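Local structure of mitochondrial RNA-binding protein 1 (2GIA) at residues A75-V80 with H137-A142; L69-L74 with D144-F149; F13-V18 with N129-T134. The protein probably binds guide RNA and mRNA together with its partner MRP2, acting as a matchmaker between the two RNAs in mitochondrial RNA editing. All blocks are in the same frame, centred on the assembly; numbering follows the deposited sequence.

Contact 1 of 3, residues A75-V80 with H137-A142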
ATOM      1  N   ALA B  75      -2.297  -6.892 -13.384  1.00 16.42           N
ATOM      2  CA  ALA B  75      -3.523  -6.367 -12.792  1.00 18.01           C
ATOM      3  C   ALA B  75      -4.590  -7.474 -12.667  1.00 16.51           C
ATOM      4  O   ALA B  75      -5.304  -7.547 -11.658  1.00 19.54           O
ATOM      5  CB  ALA B  75      -4.046  -5.176 -13.663  1.00 16.81           C
ATOM      6  N   TYR B  76      -4.710  -8.337 -13.688  1.00 16.16           N
ATOM      7  CA  TYR B  76      -5.675  -9.429 -13.617  1.00 16.72           C
ATOM      8  C   TYR B  76      -5.338 -10.377 -12.496  1.00 20.30           C
ATOM      9  O   TYR B  76      -6.241 -10.851 -11.820  1.00 18.66           O
ATOM     10  CB  TYR B  76      -5.739 -10.226 -14.950  1.00 16.73           C
ATOM     11  CG  TYR B  76      -6.852  -9.726 -15.854  1.00 19.52           C
ATOM     12  CD1 TYR B  76      -8.173  -9.891 -15.479  1.00 27.79           C
ATOM     13  CD2 TYR B  76      -6.575  -9.050 -17.031  1.00 22.39           C
ATOM     14  CE1 TYR B  76      -9.208  -9.394 -16.253  1.00 39.60           C
ATOM     15  CE2 TYR B  76      -7.621  -8.533 -17.822  1.00 29.28           C
ATOM     16  CZ  TYR B  76      -8.929  -8.724 -17.411  1.00 27.14           C
ATOM     17  OH  TYR B  76      -9.974  -8.259 -18.164  1.00 39.79           O
ATOM     18  N   LEU B  77      -4.046 -10.655 -12.279  1.00 16.72           N
ATOM     19  CA  LEU B  77      -3.692 -11.577 -11.203  1.00 14.71           C
ATOM     20  C   LEU B  77      -4.081 -10.972  -9.858  1.00 17.13           C
ATOM     21  O   LEU B  77      -4.533 -11.679  -8.960  1.00 17.91           O
ATOM     22  CB  LEU B  77      -2.175 -11.883 -11.213  1.00 17.60           C
ATOM     23  CG  LEU B  77      -1.576 -12.548 -12.467  1.00 28.14           C
ATOM     24  CD1 LEU B  77      -0.268 -13.275 -12.097  1.00 17.31           C
ATOM     25  CD2 LEU B  77      -2.568 -13.487 -13.156  1.00 18.12           C
ATOM     26  N   VAL B  78      -3.901  -9.654  -9.700  1.00 16.94           N
ATOM     27  CA  VAL B  78      -4.300  -9.045  -8.432  1.00 14.60           C
ATOM     28  C   VAL B  78      -5.839  -9.161  -8.318  1.00 16.40           C
ATOM     29  O   VAL B  78      -6.366  -9.469  -7.241  1.00 17.68           O
ATOM     30  CB  VAL B  78      -3.840  -7.567  -8.369  1.00 14.23           C
ATOM     31  CG1 VAL B  78      -4.444  -6.880  -7.123  1.00 19.31           C
ATOM     32  CG2 VAL B  78      -2.302  -7.566  -8.254  1.00 16.22           C
ATOM     33  N   GLY B  79      -6.542  -8.940  -9.428  1.00 18.84           N
ATOM     34  CA  GLY B  79      -7.987  -9.088  -9.422  1.00 20.20           C
ATOM     35  C   GLY B  79      -8.436 -10.495  -8.994  1.00 25.27           C
ATOM     36  O   GLY B  79      -9.492 -10.661  -8.346  1.00 20.63           O
ATOM     37  N   VAL B  80      -7.674 -11.524  -9.368  1.00 16.40           N
ATOM     38  CA  VAL B  80      -8.009 -12.900  -8.953  1.00 13.65           C
ATOM     39  C   VAL B  80      -7.768 -13.013  -7.448  1.00 22.65           C
ATOM     40  O   VAL B  80      -8.554 -13.626  -6.724  1.00 18.83           O
ATOM     41  CB  VAL B  80      -7.112 -13.970  -9.708  1.00 18.50           C
ATOM     42  CG1 VAL B  80      -7.187 -15.358  -8.988  1.00 15.77           C
ATOM     43  CG2 VAL B  80      -7.580 -14.121 -11.136  1.00 16.29           C
ATOM     44  N   HIS B 137       1.158 -10.636  -1.570  1.00 12.93           N
ATOM     45  CA  HIS B 137       1.901  -9.412  -1.247  1.00 15.88           C
ATOM     46  C   HIS B 137       2.809  -8.962  -2.391  1.00 17.60           C
ATOM     47  O   HIS B 137       2.915  -7.762  -2.679  1.00 14.61           O
ATOM     48  CB  HIS B 137       2.717  -9.614   0.029  1.00 13.72           C
ATOM     49  CG  HIS B 137       1.895  -9.476   1.283  1.00 14.35           C
ATOM     50  ND1 HIS B 137       1.998  -8.395   2.124  1.00 12.04           N
ATOM     51  CD2 HIS B 137       0.899 -10.254   1.779  1.00 14.08           C
ATOM     52  CE1 HIS B 137       1.091  -8.501   3.084  1.00 17.41           C
ATOM     53  NE2 HIS B 137       0.409  -9.621   2.888  1.00 14.65           N
ATOM     54  N   PHE B 138       3.453  -9.938  -3.049  1.00 14.69           N
ATOM     55  CA  PHE B 138       4.348  -9.618  -4.152  1.00 14.08           C
ATOM     56  C   PHE B 138       3.579  -8.991  -5.308  1.00 12.92           C
ATOM     57  O   PHE B 138       4.017  -8.016  -5.895  1.00 12.63           O
ATOM     58  CB  PHE B 138       5.079 -10.903  -4.660  1.00 15.67           C
ATOM     59  CG  PHE B 138       6.141 -10.622  -5.690  1.00 16.14           C
ATOM     60  CD1 PHE B 138       5.821 -10.540  -7.054  1.00 18.13           C
ATOM     61  CD2 PHE B 138       7.445 -10.330  -5.280  1.00 17.82           C
ATOM     62  CE1 PHE B 138       6.801 -10.156  -8.029  1.00 16.12           C
ATOM     63  CE2 PHE B 138       8.437  -9.948  -6.230  1.00 18.30           C
ATOM     64  CZ  PHE B 138       8.112  -9.862  -7.619  1.00 14.30           C
ATOM     65  N   LEU B 139       2.449  -9.584  -5.670  1.00 12.11           N
ATOM     66  CA  LEU B 139       1.679  -9.044  -6.778  1.00 17.15           C
ATOM     67  C   LEU B 139       1.137  -7.632  -6.445  1.00 16.96           C
ATOM     68  O   LEU B 139       1.147  -6.760  -7.308  1.00 13.60           O
ATOM     69  CB  LEU B 139       0.519  -9.984  -7.118  1.00 17.24           C
ATOM     70  CG  LEU B 139       0.944 -11.396  -7.639  1.00 16.61           C
ATOM     71  CD1 LEU B 139      -0.313 -12.310  -7.710  1.00 14.85           C
ATOM     72  CD2 LEU B 139       1.600 -11.279  -9.045  1.00 14.59           C
ATOM     73  N   GLU B 140       0.658  -7.411  -5.215  1.00 13.08           N
ATOM     74  CA  GLU B 140       0.113  -6.076  -4.894  1.00 17.36           C
ATOM     75  C   GLU B 140       1.255  -5.061  -4.897  1.00 18.42           C
ATOM     76  O   GLU B 140       1.121  -3.923  -5.362  1.00 16.27           O
ATOM     77  CB  GLU B 140      -0.611  -6.087  -3.521  1.00 22.30           C
ATOM     78  CG  GLU B 140      -1.798  -7.040  -3.552  1.00 37.81           C
ATOM     79  CD  GLU B 140      -2.788  -6.827  -2.419  1.00 51.98           C
ATOM     80  OE1 GLU B 140      -3.691  -7.688  -2.233  1.00 55.48           O
ATOM     81  OE2 GLU B 140      -2.660  -5.799  -1.718  1.00 67.22           O
ATOM     82  N   SER B 141       2.388  -5.478  -4.382  1.00 14.59           N
ATOM     83  CA  SER B 141       3.548  -4.585  -4.386  1.00 17.32           C
ATOM     84  C   SER B 141       3.969  -4.271  -5.816  1.00 14.85           C
ATOM     85  O   SER B 141       4.240  -3.109  -6.173  1.00 14.51           O
ATOM     86  CB  SER B 141       4.752  -5.218  -3.654  1.00 14.76           C
ATOM     87  OG  SER B 141       4.565  -5.238  -2.243  1.00 17.22           O
ATOM     88  N   ALA B 142       4.045  -5.305  -6.643  1.00 15.04           N
ATOM     89  CA  ALA B 142       4.516  -5.098  -8.015  1.00 15.77           C
ATOM     90  C   ALA B 142       3.587  -4.193  -8.786  1.00 16.86           C
ATOM     91  O   ALA B 142       4.046  -3.308  -9.534  1.00 17.34           O
ATOM     92  CB  ALA B 142       4.671  -6.468  -8.752  1.00 14.58           C
TER

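Contact 2 of 3, residues L69-L74 with D144-F149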
ATOM      1  N   LEU B  69       4.773 -12.047 -18.533  1.00 20.09           N
ATOM      2  CA  LEU B  69       3.381 -11.605 -18.642  1.00 22.00           C
ATOM      3  C   LEU B  69       3.323 -10.105 -19.016  1.00 24.24           C
ATOM      4  O   LEU B  69       4.333  -9.412 -19.013  1.00 27.74           O
ATOM      5  CB  LEU B  69       2.644 -11.863 -17.301  1.00 22.23           C
ATOM      6  CG  LEU B  69       2.758 -13.264 -16.662  1.00 27.52           C
ATOM      7  CD1 LEU B  69       1.656 -13.481 -15.570  1.00 22.02           C
ATOM      8  CD2 LEU B  69       2.672 -14.316 -17.709  1.00 23.34           C
ATOM      9  N   ARG B  70       2.136  -9.618 -19.327  1.00 18.15           N
ATOM     10  CA  ARG B  70       1.954  -8.209 -19.703  1.00 26.45           C
ATOM     11  C   ARG B  70       1.527  -7.374 -18.497  1.00 25.20           C
ATOM     12  O   ARG B  70       1.087  -7.906 -17.490  1.00 20.47           O
ATOM     13  CB  ARG B  70       0.861  -8.082 -20.767  1.00 29.00           C
ATOM     14  CG  ARG B  70       1.086  -8.779 -22.112  1.00 34.26           C
ATOM     15  CD  ARG B  70      -0.265  -8.764 -22.889  1.00 37.35           C
ATOM     16  NE  ARG B  70      -1.309  -9.479 -22.130  1.00 31.94           N
ATOM     17  CZ  ARG B  70      -2.611  -9.443 -22.404  1.00 43.82           C
ATOM     18  NH1 ARG B  70      -3.048  -8.711 -23.429  1.00 34.04           N
ATOM     19  NH2 ARG B  70      -3.474 -10.143 -21.659  1.00 31.64           N
ATOM     20  N   HIS B  71       1.648  -6.057 -18.590  1.00 17.39           N
ATOM     21  CA  HIS B  71       1.220  -5.223 -17.486  1.00 19.43           C
ATOM     22  C   HIS B  71      -0.225  -5.532 -17.089  1.00 23.67           C
ATOM     23  O   HIS B  71      -0.557  -5.603 -15.904  1.00 20.40           O
ATOM     24  CB  HIS B  71       1.307  -3.738 -17.858  1.00 21.54           C
ATOM     25  CG  HIS B  71       1.236  -2.813 -16.671  1.00 20.62           C
ATOM     26  ND1 HIS B  71       1.019  -1.456 -16.804  1.00 19.13           N
ATOM     27  CD2 HIS B  71       1.398  -3.041 -15.339  1.00 18.31           C
ATOM     28  CE1 HIS B  71       1.050  -0.888 -15.610  1.00 25.52           C
ATOM     29  NE2 HIS B  71       1.274  -1.822 -14.702  1.00 20.42           N
ATOM     30  N   VAL B  72      -1.102  -5.721 -18.067  1.00 20.89           N
ATOM     31  CA  VAL B  72      -2.490  -5.978 -17.722  1.00 20.03           C
ATOM     32  C   VAL B  72      -2.718  -7.333 -17.041  1.00 21.00           C
ATOM     33  O   VAL B  72      -3.632  -7.490 -16.216  1.00 20.08           O
ATOM     34  CB  VAL B  72      -3.417  -5.776 -18.991  1.00 25.79           C
ATOM     35  CG1 VAL B  72      -3.340  -6.968 -19.924  1.00 22.36           C
ATOM     36  CG2 VAL B  72      -4.837  -5.487 -18.534  1.00 29.67           C
ATOM     37  N   ASP B  73      -1.842  -8.293 -17.320  1.00 21.64           N
ATOM     38  CA  ASP B  73      -1.958  -9.611 -16.680  1.00 18.90           C
ATOM     39  C   ASP B  73      -1.641  -9.443 -15.209  1.00 20.28           C
ATOM     40  O   ASP B  73      -2.236 -10.106 -14.357  1.00 20.58           O
ATOM     41  CB  ASP B  73      -0.951 -10.600 -17.283  1.00 16.52           C
ATOM     42  CG  ASP B  73      -1.226 -10.885 -18.765  1.00 23.54           C
ATOM     43  OD1 ASP B  73      -2.402 -11.040 -19.117  1.00 23.84           O
ATOM     44  OD2 ASP B  73      -0.261 -10.950 -19.552  1.00 22.52           O
ATOM     45  N   LEU B  74      -0.678  -8.580 -14.900  1.00 18.21           N
ATOM     46  CA  LEU B  74      -0.360  -8.363 -13.466  1.00 17.94           C
ATOM     47  C   LEU B  74      -1.623  -7.843 -12.760  1.00 18.29           C
ATOM     48  O   LEU B  74      -2.009  -8.296 -11.667  1.00 17.71           O
ATOM     49  CB  LEU B  74       0.806  -7.376 -13.335  1.00 18.72           C
ATOM     50  CG  LEU B  74       1.081  -6.835 -11.924  1.00 18.29           C
ATOM     51  CD1 LEU B  74       1.453  -7.980 -10.900  1.00 14.17           C
ATOM     52  CD2 LEU B  74       2.270  -5.849 -12.035  1.00 20.60           C
ATOM     53  N   ASP B 144       1.594  -1.906  -7.539  1.00 16.21           N
ATOM     54  CA  ASP B 144       1.732  -0.517  -7.051  1.00 20.06           C
ATOM     55  C   ASP B 144       3.019   0.190  -7.531  1.00 18.98           C
ATOM     56  O   ASP B 144       3.017   1.393  -7.842  1.00 17.79           O
ATOM     57  CB  ASP B 144       1.689  -0.494  -5.516  1.00 16.42           C
ATOM     58  CG  ASP B 144       0.286  -0.671  -4.973  1.00 23.96           C
ATOM     59  OD1 ASP B 144      -0.648  -0.783  -5.795  1.00 23.16           O
ATOM     60  OD2 ASP B 144       0.102  -0.693  -3.731  1.00 23.52           O
ATOM     61  N   GLU B 145       4.126  -0.546  -7.597  1.00 16.89           N
ATOM     62  CA  GLU B 145       5.411   0.030  -8.019  1.00 14.83           C
ATOM     63  C   GLU B 145       5.570   0.063  -9.534  1.00 18.49           C
ATOM     64  O   GLU B 145       6.532   0.610 -10.037  1.00 19.08           O
ATOM     65  CB  GLU B 145       6.583  -0.804  -7.451  1.00 15.85           C
ATOM     66  CG  GLU B 145       6.704  -0.801  -5.886  1.00 16.01           C
ATOM     67  CD  GLU B 145       6.993   0.551  -5.257  1.00 21.91           C
ATOM     68  OE1 GLU B 145       7.617   1.432  -5.899  1.00 20.87           O
ATOM     69  OE2 GLU B 145       6.617   0.721  -4.065  1.00 24.43           O
ATOM     70  N   SER B 146       4.626  -0.516 -10.256  1.00 13.56           N
ATOM     71  CA  SER B 146       4.761  -0.657 -11.704  1.00 17.34           C
ATOM     72  C   SER B 146       4.593   0.612 -12.532  1.00 25.78           C
ATOM     73  O   SER B 146       4.910   0.642 -13.720  1.00 21.42           O
ATOM     74  CB  SER B 146       3.764  -1.703 -12.215  1.00 15.75           C
ATOM     75  OG  SER B 146       2.426  -1.212 -12.173  1.00 20.43           O
ATOM     76  N   PHE B 147       4.086   1.660 -11.920  1.00 15.95           N
ATOM     77  CA  PHE B 147       3.856   2.881 -12.684  1.00 22.90           C
ATOM     78  C   PHE B 147       5.077   3.780 -12.767  1.00 22.78           C
ATOM     79  O   PHE B 147       5.156   4.647 -13.664  1.00 23.91           O
ATOM     80  CB  PHE B 147       2.670   3.650 -12.058  1.00 15.44           C
ATOM     81  CG  PHE B 147       1.447   2.794 -11.867  1.00 26.09           C
ATOM     82  CD1 PHE B 147       0.739   2.323 -12.975  1.00 15.09           C
ATOM     83  CD2 PHE B 147       1.014   2.448 -10.582  1.00 20.21           C
ATOM     84  CE1 PHE B 147      -0.381   1.530 -12.806  1.00 16.85           C
ATOM     85  CE2 PHE B 147      -0.099   1.653 -10.396  1.00 20.47           C
ATOM     86  CZ  PHE B 147      -0.808   1.191 -11.523  1.00 22.31           C
ATOM     87  N   GLY B 148       6.011   3.593 -11.838  1.00 19.69           N
ATOM     88  CA  GLY B 148       7.224   4.401 -11.825  1.00 21.24           C
ATOM     89  C   GLY B 148       7.273   5.585 -10.884  1.00 20.86           C
ATOM     90  O   GLY B 148       8.216   6.391 -10.928  1.00 20.84           O
ATOM     91  N   PHE B 149       6.293   5.701  -9.992  1.00 22.55           N
ATOM     92  CA  PHE B 149       6.288   6.845  -9.060  1.00 21.54           C
ATOM     93  C   PHE B 149       7.545   6.966  -8.219  1.00 27.41           C
ATOM     94  O   PHE B 149       8.118   8.060  -8.117  1.00 21.29           O
ATOM     95  CB  PHE B 149       5.088   6.783  -8.091  1.00 18.68           C
ATOM     96  CG  PHE B 149       3.763   7.171  -8.736  1.00 21.54           C
ATOM     97  CD1 PHE B 149       3.370   8.509  -8.793  1.00 20.94           C
ATOM     98  CD2 PHE B 149       2.944   6.197  -9.324  1.00 17.63           C
ATOM     99  CE1 PHE B 149       2.175   8.869  -9.434  1.00 17.51           C
ATOM    100  CE2 PHE B 149       1.743   6.538  -9.965  1.00 18.13           C
ATOM    101  CZ  PHE B 149       1.369   7.888 -10.012  1.00 18.56           C
TER

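Contact 3 of 3, residues F13-V18 with N129-T134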
ATOM      1  N   PHE B  13      10.745 -13.310  -5.380  1.00 15.36           N
ATOM      2  CA  PHE B  13      10.749 -14.277  -4.289  1.00 16.87           C
ATOM      3  C   PHE B  13      10.938 -15.656  -4.943  1.00 20.13           C
ATOM      4  O   PHE B  13      10.644 -15.837  -6.135  1.00 18.67           O
ATOM      5  CB  PHE B  13       9.485 -14.237  -3.404  1.00 17.46           C
ATOM      6  CG  PHE B  13       8.234 -14.801  -4.039  1.00 17.02           C
ATOM      7  CD1 PHE B  13       7.333 -13.947  -4.711  1.00 17.75           C
ATOM      8  CD2 PHE B  13       7.930 -16.148  -3.919  1.00 20.81           C
ATOM      9  CE1 PHE B  13       6.118 -14.450  -5.252  1.00 16.10           C
ATOM     10  CE2 PHE B  13       6.731 -16.680  -4.454  1.00 20.89           C
ATOM     11  CZ  PHE B  13       5.813 -15.823  -5.124  1.00 15.16           C
ATOM     12  N   GLU B  14      11.424 -16.620  -4.163  1.00 21.16           N
ATOM     13  CA  GLU B  14      11.647 -17.953  -4.681  1.00 20.48           C
ATOM     14  C   GLU B  14      11.135 -18.992  -3.712  1.00 25.57           C
ATOM     15  O   GLU B  14      11.136 -18.776  -2.501  1.00 24.35           O
ATOM     16  CB  GLU B  14      13.153 -18.172  -4.907  1.00 19.55           C
ATOM     17  CG  GLU B  14      13.755 -17.205  -5.917  1.00 18.07           C
ATOM     18  CD  GLU B  14      15.284 -17.390  -6.052  1.00 29.47           C
ATOM     19  OE1 GLU B  14      15.856 -16.830  -6.991  1.00 25.54           O
ATOM     20  OE2 GLU B  14      15.886 -18.097  -5.218  1.00 30.31           O
ATOM     21  N   ILE B  15      10.672 -20.108  -4.258  1.00 19.80           N
ATOM     22  CA  ILE B  15      10.219 -21.242  -3.462  1.00 20.96           C
ATOM     23  C   ILE B  15      11.181 -22.386  -3.828  1.00 22.56           C
ATOM     24  O   ILE B  15      11.189 -22.850  -4.964  1.00 23.76           O
ATOM     25  CB  ILE B  15       8.816 -21.654  -3.860  1.00 19.17           C
ATOM     26  CG1 ILE B  15       7.863 -20.465  -3.572  1.00 29.93           C
ATOM     27  CG2 ILE B  15       8.360 -22.881  -3.061  1.00 21.32           C
ATOM     28  CD1 ILE B  15       6.418 -20.722  -3.984  1.00 25.72           C
ATOM     29  N   HIS B  16      11.990 -22.808  -2.872  1.00 22.91           N
ATOM     30  CA  HIS B  16      12.940 -23.901  -3.068  1.00 25.11           C
ATOM     31  C   HIS B  16      12.262 -25.131  -2.502  1.00 27.10           C
ATOM     32  O   HIS B  16      12.121 -25.295  -1.295  1.00 35.26           O
ATOM     33  CB  HIS B  16      14.260 -23.601  -2.343  1.00 31.59           C
ATOM     34  CG  HIS B  16      15.017 -22.443  -2.930  1.00 33.00           C
ATOM     35  ND1 HIS B  16      16.250 -22.582  -3.524  1.00 32.04           N
ATOM     36  CD2 HIS B  16      14.703 -21.126  -3.031  1.00 27.09           C
ATOM     37  CE1 HIS B  16      16.669 -21.406  -3.962  1.00 31.82           C
ATOM     38  NE2 HIS B  16      15.747 -20.505  -3.674  1.00 31.70           N
ATOM     39  N   ASP B  17      11.811 -25.984  -3.391  1.00 25.67           N
ATOM     40  CA  ASP B  17      11.132 -27.200  -2.992  1.00 28.02           C
ATOM     41  C   ASP B  17      12.028 -28.407  -3.326  1.00 24.05           C
ATOM     42  O   ASP B  17      11.831 -29.099  -4.314  1.00 24.39           O
ATOM     43  CB  ASP B  17       9.805 -27.275  -3.739  1.00 21.11           C
ATOM     44  CG  ASP B  17       8.951 -28.445  -3.298  1.00 31.69           C
ATOM     45  OD1 ASP B  17       7.989 -28.777  -4.035  1.00 35.06           O
ATOM     46  OD2 ASP B  17       9.243 -29.026  -2.234  1.00 32.78           O
ATOM     47  N   VAL B  18      13.015 -28.643  -2.488  1.00 25.68           N
ATOM     48  CA  VAL B  18      13.945 -29.755  -2.716  1.00 26.59           C
ATOM     49  C   VAL B  18      13.327 -31.050  -2.160  1.00 28.88           C
ATOM     50  O   VAL B  18      12.890 -31.061  -1.008  1.00 27.99           O
ATOM     51  CB  VAL B  18      15.268 -29.480  -1.981  1.00 28.24           C
ATOM     52  CG1 VAL B  18      16.209 -30.676  -2.139  1.00 35.86           C
ATOM     53  CG2 VAL B  18      15.901 -28.212  -2.504  1.00 29.30           C
ATOM     54  N   ASN B 129      -0.988 -21.836   1.289  1.00 18.17           N
ATOM     55  CA  ASN B 129      -0.682 -21.411   2.652  1.00 21.64           C
ATOM     56  C   ASN B 129       0.196 -20.155   2.713  1.00 18.68           C
ATOM     57  O   ASN B 129      -0.132 -19.155   2.072  1.00 19.18           O
ATOM     58  CB  ASN B 129      -0.046 -22.597   3.383  1.00 27.80           C
ATOM     59  CG  ASN B 129      -0.910 -23.823   3.262  1.00 37.07           C
ATOM     60  OD1 ASN B 129      -2.120 -23.755   3.501  1.00 40.40           O
ATOM     61  ND2 ASN B 129      -0.329 -24.924   2.848  1.00 37.15           N
ATOM     62  N   HIS B 130       1.284 -20.173   3.475  1.00 16.45           N
ATOM     63  CA  HIS B 130       2.082 -18.941   3.594  1.00 18.24           C
ATOM     64  C   HIS B 130       2.667 -18.498   2.249  1.00 18.45           C
ATOM     65  O   HIS B 130       2.969 -17.315   2.079  1.00 17.45           O
ATOM     66  CB  HIS B 130       3.193 -19.090   4.664  1.00 21.10           C
ATOM     67  CG  HIS B 130       4.191 -20.152   4.338  1.00 24.40           C
ATOM     68  ND1 HIS B 130       5.387 -19.886   3.711  1.00 32.88           N
ATOM     69  CD2 HIS B 130       4.163 -21.490   4.544  1.00 39.87           C
ATOM     70  CE1 HIS B 130       6.057 -21.012   3.544  1.00 35.72           C
ATOM     71  NE2 HIS B 130       5.334 -22.002   4.041  1.00 34.05           N
ATOM     72  N   PHE B 131       2.827 -19.423   1.285  1.00 17.44           N
ATOM     73  CA  PHE B 131       3.330 -19.004  -0.028  1.00 16.62           C
ATOM     74  C   PHE B 131       2.208 -18.272  -0.794  1.00 14.40           C
ATOM     75  O   PHE B 131       2.485 -17.501  -1.687  1.00 14.38           O
ATOM     76  CB  PHE B 131       3.782 -20.215  -0.886  1.00 20.87           C
ATOM     77  CG  PHE B 131       4.998 -20.910  -0.343  1.00 25.99           C
ATOM     78  CD1 PHE B 131       6.210 -20.261  -0.278  1.00 32.65           C
ATOM     79  CD2 PHE B 131       4.902 -22.214   0.135  1.00 37.76           C
ATOM     80  CE1 PHE B 131       7.350 -20.917   0.272  1.00 32.98           C
ATOM     81  CE2 PHE B 131       6.027 -22.865   0.676  1.00 45.44           C
ATOM     82  CZ  PHE B 131       7.240 -22.201   0.735  1.00 30.34           C
ATOM     83  N   ALA B 132       0.945 -18.570  -0.488  1.00 16.36           N
ATOM     84  CA  ALA B 132      -0.159 -17.830  -1.136  1.00 17.17           C
ATOM     85  C   ALA B 132      -0.095 -16.381  -0.607  1.00 17.79           C
ATOM     86  O   ALA B 132      -0.322 -15.426  -1.345  1.00 14.38           O
ATOM     87  CB  ALA B 132      -1.532 -18.443  -0.755  1.00 15.90           C
ATOM     88  N   VAL B 133       0.215 -16.218   0.685  1.00 13.55           N
ATOM     89  CA  VAL B 133       0.344 -14.850   1.246  1.00 12.93           C
ATOM     90  C   VAL B 133       1.549 -14.125   0.597  1.00 16.49           C
ATOM     91  O   VAL B 133       1.476 -12.955   0.210  1.00 14.59           O
ATOM     92  CB  VAL B 133       0.553 -14.922   2.759  1.00 20.94           C
ATOM     93  CG1 VAL B 133       0.840 -13.490   3.343  1.00 18.01           C
ATOM     94  CG2 VAL B 133      -0.713 -15.558   3.382  1.00 14.88           C
ATOM     95  N   THR B 134       2.652 -14.848   0.461  1.00 16.18           N
ATOM     96  CA  THR B 134       3.861 -14.306  -0.175  1.00 16.22           C
ATOM     97  C   THR B 134       3.520 -13.806  -1.615  1.00 12.62           C
ATOM     98  O   THR B 134       3.868 -12.684  -2.015  1.00 13.84           O
ATOM     99  CB  THR B 134       4.941 -15.423  -0.239  1.00 17.12           C
ATOM    100  OG1 THR B 134       5.330 -15.768   1.105  1.00 17.78           O
ATOM    101  CG2 THR B 134       6.152 -14.956  -1.025  1.00 17.97           C
TER

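Contact 1 of 3, residues A75-V80 with H137-A142
Over one face of the peptide unit joining Leu139 to Glu140 sits a methyl group of Val78, with CG2 3.7 Å from Leu139 O; farther out, Tyr76 stacks on His88. The contact is an oblique helix-helix packing in the Whirly-like fold expected of this family. The short axes of 75-80 and 137-142 come within 9.4 Å at a signed crossing angle of -135°, so the helix directions are nearer antiparallel than parallel. The Val78 and Leu139 side chains run alongside one another, pointing opposite ways. With CG1 of Val78 anti to its backbone N (chi1 172°), the second methyl, CG2, is turned to the partner helix, where it also touches Leu139 CB at 3.9 Å. CG1 reaches instead toward the aliphatic part of Glu140. Beside this pair the two leucines cross at a slant, and Leu37 of strand 36-43 packs against both, joining the helix pair to a sheet. Two MRP2 chains cover the outer flanks: Leu174 of one lies on Val78, and Phe190 of the other on Ala142. The leucine contact is made by Leu139 CD1, 4.0 Å from Leu77 CB, and by Leu139 CD2, 4.1 Å from Leu77 CD1.

Contact 2 of 3, residues L69-L74 with D144-F149
Ser146 OG is gripped from two directions: it accepts the N-H of His71 NE2 at 2.8 Å and is also bonded to the carbonyl oxygen of Leu143, three residues earlier. The setting is a junction between helix ends, where the start of helix 71-81 meets the type I turn, Glu145 to Gly148, at the C-terminal end of the long helix 130-145. Gly148, with positive phi, takes the chain out of helical geometry. Because OG of Ser146 lies between the backbone N and the carbonyl carbon (chi1 72°), it can serve both partners. The imidazole bond is moderately bent, 149° at the hydrogen, and OG is tilted from the ring plane. Two bonds thus hold the serine hydroxyl, and the one from NE2 limits rotation of the histidine ring.

Phe147 CE1 comes up to the same imidazole edge, 4.0 Å from His71 CE1. The two rings are oblique, their planes at 63°, while Ser146 OG stands over the centre of the Phe147 face. Met175 of an MRP2 chain packs on both His71 and Phe147, so the junction borders a subunit interface. Leu74 CD2 adds a looser apolar touch on Ser146 CB.

The first turn of the helix carrying His71 is fixed separately. Arg70 holds the N-cap position, and its backbone N donates to Asp73 OD2 at 2.8 Å. The arginine side chain folds back to grip the same carboxylate side-on, and Arg70 N and NE reach OD2 from the same face of its plane. Val72 CG1 covers the middle of the guanidinium, while Arg70 NH2 completes the salt bridge to Asp73 OD1 at 2.9 Å.

Contact 3 of 3, residues F13-V18 with N129-T134
Strand 13-17 and the first turns of helix 130-145 run in roughly opposite directions, with CA atoms 8.0 Å apart both for Phe13 with Thr134 and for Ile15 with Phe131. The spacing leaves room for one layer of side chains, and two CH-pi contacts fill it. In the first, methyl CG2 of Thr134 lies over a face of the Phe13 ring, 3.7 Å from its centroid and only 15° off the normal. The rotamer of Thr134 swings CG2 away from the backbone N, which points the methyl at the strand.

The second pair reverses the roles: the helix supplies the ring and the strand the aliphatic group. Ile15 CG2 stands over one face of Phe131, 4.2 Å from the ring centroid, while Ile15 CG1 and CD1 each approach Phe131 CD1 to 3.7 Å. Three carbons of the isoleucine therefore spread along the aromatic ring, and His130 CE1 covers its opposite face, toward the rim. Away from the helix, Glu14 OE2 accepts a hydrogen bond from His16 NE2, and Glu14 OE1 forms salt bridges with Arg29 and Lys12.

Strand 12-17 is outermost in its four-stranded antiparallel sheet within the chain and pairs with strand 26-33. Phe127 of strand 121-128, in the other sheet, packs on both Phe13 and Ile15, and farther along the helix Phe138 meets Phe13 edge-to-face, so strand 12-17 lies among helix 130-145 and strands of both sheets.

In the fold
Helix 130-145 is common to all three contacts. Its start meets strand 12-17 in contact 3, its middle crosses helix 71-81 in contact 1, and the turn at its far end reaches the start of helix 71-81 in contact 2. Contacts 1 and 2 lie about 9 Å apart, centre to centre, and touch through Leu139 and Leu74. Contact 3 is about 16 Å from contact 1, touching it through Phe138 and Phe13, and about 21 Å from contact 2. Along the chain, contact 1 falls within the span of contact 2, whereas contact 3 alternates with both. One long helix thus joins strand 12-17 at its start to helix 71-81 farther along, while MRP2 chains lie beside each contact.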